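Local structure of short chain dehydrogenase (Rhodopseudomonas palustris, 3H7A) at residues B[64-69]-B[110-115]. The protein is an oxidoreductase of the short-chain dehydrogenase/reductase family and probably uses NAD or NADP to oxidise or reduce an unassigned substrate. Numbering follows the deposited sequence. Where two conformers were deposited one is given.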
loop_
_atom_site.group_PDB
_atom_site.type_symbol
_atom_site.label_atom_id
_atom_site.label_comp_id
_atom_site.label_asym_id
_atom_site.label_seq_id
_atom_site.Cartn_x
_atom_site.Cartn_y
_atom_site.Cartn_z
ATOM N N ASP B 64 -5.565 -1.625 -33.659
ATOM C CA ASP B 64 -5.047 -2.688 -32.829
ATOM C C ASP B 64 -3.928 -2.110 -31.967
ATOM O O ASP B 64 -2.804 -1.902 -32.431
ATOM C CB ASP B 64 -4.554 -3.853 -33.686
ATOM C CG ASP B 64 -4.038 -5.011 -32.856
ATOM O OD1 ASP B 64 -4.445 -5.164 -31.683
ATOM O OD2 ASP B 64 -3.221 -5.779 -33.392
ATOM N N ALA B 65 -4.250 -1.885 -30.696
ATOM C CA ALA B 65 -3.380 -1.160 -29.777
ATOM C C ALA B 65 -2.074 -1.876 -29.449
ATOM O O ALA B 65 -1.122 -1.230 -29.020
ATOM C CB ALA B 65 -4.138 -0.789 -28.513
ATOM N N ARG B 66 -2.009 -3.188 -29.692
ATOM C CA ARG B 66 -0.746 -3.928 -29.604
ATOM C C ARG B 66 0.270 -3.443 -30.630
ATOM O O ARG B 66 1.472 -3.565 -30.421
ATOM C CB ARG B 66 -0.963 -5.420 -29.819
ATOM C CG ARG B 66 -1.830 -6.083 -28.790
ATOM C CD ARG B 66 -2.081 -7.522 -29.167
ATOM N NE ARG B 66 -2.872 -7.618 -30.387
ATOM C CZ ARG B 66 -3.601 -8.674 -30.724
ATOM N NH1 ARG B 66 -3.655 -9.740 -29.929
ATOM N NH2 ARG B 66 -4.288 -8.656 -31.858
ATOM N N ASN B 67 -0.224 -2.906 -31.743
ATOM C CA ASN B 67 0.619 -2.467 -32.848
ATOM C C ASN B 67 1.061 -1.012 -32.630
ATOM O O ASN B 67 0.270 -0.077 -32.777
ATOM C CB ASN B 67 -0.146 -2.665 -34.168
ATOM C CG ASN B 67 0.741 -2.567 -35.410
ATOM O OD1 ASN B 67 1.659 -1.746 -35.501
ATOM N ND2 ASN B 67 0.440 -3.406 -36.392
ATOM N N GLU B 68 2.335 -0.835 -32.284
ATOM C CA GLU B 68 2.880 0.479 -31.924
ATOM C C GLU B 68 2.844 1.498 -33.058
ATOM O O GLU B 68 2.790 2.698 -32.809
ATOM C CB GLU B 68 4.302 0.352 -31.371
ATOM C CG GLU B 68 5.326 -0.293 -32.309
ATOM C CD GLU B 68 5.372 -1.815 -32.212
ATOM O OE1 GLU B 68 4.461 -2.424 -31.610
ATOM O OE2 GLU B 68 6.331 -2.397 -32.752
ATOM N N ASP B 69 2.870 1.007 -34.296
ATOM C CA ASP B 69 2.831 1.858 -35.476
ATOM C C ASP B 69 1.428 2.408 -35.665
ATOM O O ASP B 69 1.262 3.565 -36.028
ATOM C CB ASP B 69 3.293 1.077 -36.707
ATOM C CG ASP B 69 4.750 0.637 -36.605
ATOM O OD1 ASP B 69 5.581 1.401 -36.059
ATOM O OD2 ASP B 69 5.064 -0.481 -37.072
ATOM N N VAL B 110 -1.474 -10.705 -23.324
ATOM C CA VAL B 110 -2.070 -9.848 -22.291
ATOM C C VAL B 110 -1.149 -8.661 -21.990
ATOM O O VAL B 110 -1.613 -7.525 -21.896
ATOM C CB VAL B 110 -2.452 -10.658 -21.031
ATOM C CG1 VAL B 110 -2.820 -9.753 -19.875
ATOM C CG2 VAL B 110 -3.621 -11.555 -21.375
ATOM N N TRP B 111 0.159 -8.903 -21.909
ATOM C CA TRP B 111 1.096 -7.799 -21.785
ATOM C C TRP B 111 1.071 -6.818 -22.980
ATOM O O TRP B 111 1.068 -5.589 -22.785
ATOM C CB TRP B 111 2.505 -8.326 -21.585
ATOM C CG TRP B 111 3.527 -7.228 -21.556
ATOM C CD1 TRP B 111 3.828 -6.418 -20.497
ATOM C CD2 TRP B 111 4.385 -6.819 -22.632
ATOM N NE1 TRP B 111 4.812 -5.522 -20.849
ATOM C CE2 TRP B 111 5.179 -5.750 -22.148
ATOM C CE3 TRP B 111 4.561 -7.255 -23.957
ATOM C CZ2 TRP B 111 6.146 -5.117 -22.934
ATOM C CZ3 TRP B 111 5.523 -6.626 -24.743
ATOM C CH2 TRP B 111 6.305 -5.564 -24.225
ATOM N N GLU B 112 1.051 -7.351 -24.205
ATOM C CA GLU B 112 1.026 -6.510 -25.412
ATOM C C GLU B 112 -0.194 -5.597 -25.441
ATOM O O GLU B 112 -0.085 -4.422 -25.777
ATOM C CB GLU B 112 1.054 -7.348 -26.692
ATOM C CG GLU B 112 2.347 -8.133 -26.922
ATOM C CD GLU B 112 2.312 -8.987 -28.192
ATOM O OE1 GLU B 112 1.215 -9.229 -28.761
ATOM O OE2 GLU B 112 3.398 -9.415 -28.622
ATOM N N MET B 113 -1.334 -6.156 -25.050
ATOM C CA MET B 113 -2.620 -5.462 -25.105
ATOM C C MET B 113 -2.800 -4.477 -23.937
ATOM O O MET B 113 -3.172 -3.324 -24.148
ATOM C CB MET B 113 -3.752 -6.508 -25.143
ATOM C CG MET B 113 -5.166 -5.997 -25.434
ATOM S SD MET B 113 -5.727 -5.942 -27.166
ATOM C CE MET B 113 -5.024 -4.405 -27.724
ATOM N N ALA B 114 -2.530 -4.937 -22.714
ATOM C CA ALA B 114 -2.859 -4.184 -21.491
ATOM C C ALA B 114 -1.745 -3.334 -20.881
ATOM O O ALA B 114 -1.999 -2.534 -19.985
ATOM C CB ALA B 114 -3.401 -5.145 -20.433
ATOM N N CYS B 115 -0.513 -3.534 -21.329
ATOM C CA CYS B 115 0.613 -2.855 -20.730
ATOM C C CYS B 115 1.492 -2.129 -21.761
ATOM O O CYS B 115 1.706 -0.920 -21.660
ATOM C CB CYS B 115 1.456 -3.839 -19.928
ATOM S SG CYS B 115 2.858 -2.977 -19.162
#
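R66 reaches across to E112 and M113 with the aliphatic part of its side chain. Its CB lies 4.2 Å from E112 CB. The next carbon touches both partners: R66 CG sits 3.8 Å from the backbone C of E112 and, in one of the two deposited conformers of M113, equally near M113 CE. R66 CD then lies near E112 CB, the two chains crossing at an angle, and comes to 3.7 Å from E112 OE1. At chi3 (-66°) the chain bends and turns the guanidinium back to its own loop, where NE bonds to D64 OD1 at 3.2 Å in a salt bridge, the oxygen tilted from the guanidinium plane, and NH2 adds a weak bond to D64 OD2, which lies in that plane at its edge. The guanidinium and the E112 carboxylate stand nearly perpendicular, 89° apart, and that carboxylate pairs with R108 instead. In this Rossmann fold the contact joins the type I turn D64–N67, which follows strand 57-62, outermost in the chain's sheet, to the long helix 104-132. Shortened to an alanine here, the side chain would probably leave D64 without its salt-bridge partner in this turn and open a gap beside E112. The same M113 conformer, bent at chi2 and chi3, brings its methyl CE to 3.8 Å from A65 CB in an apolar contact.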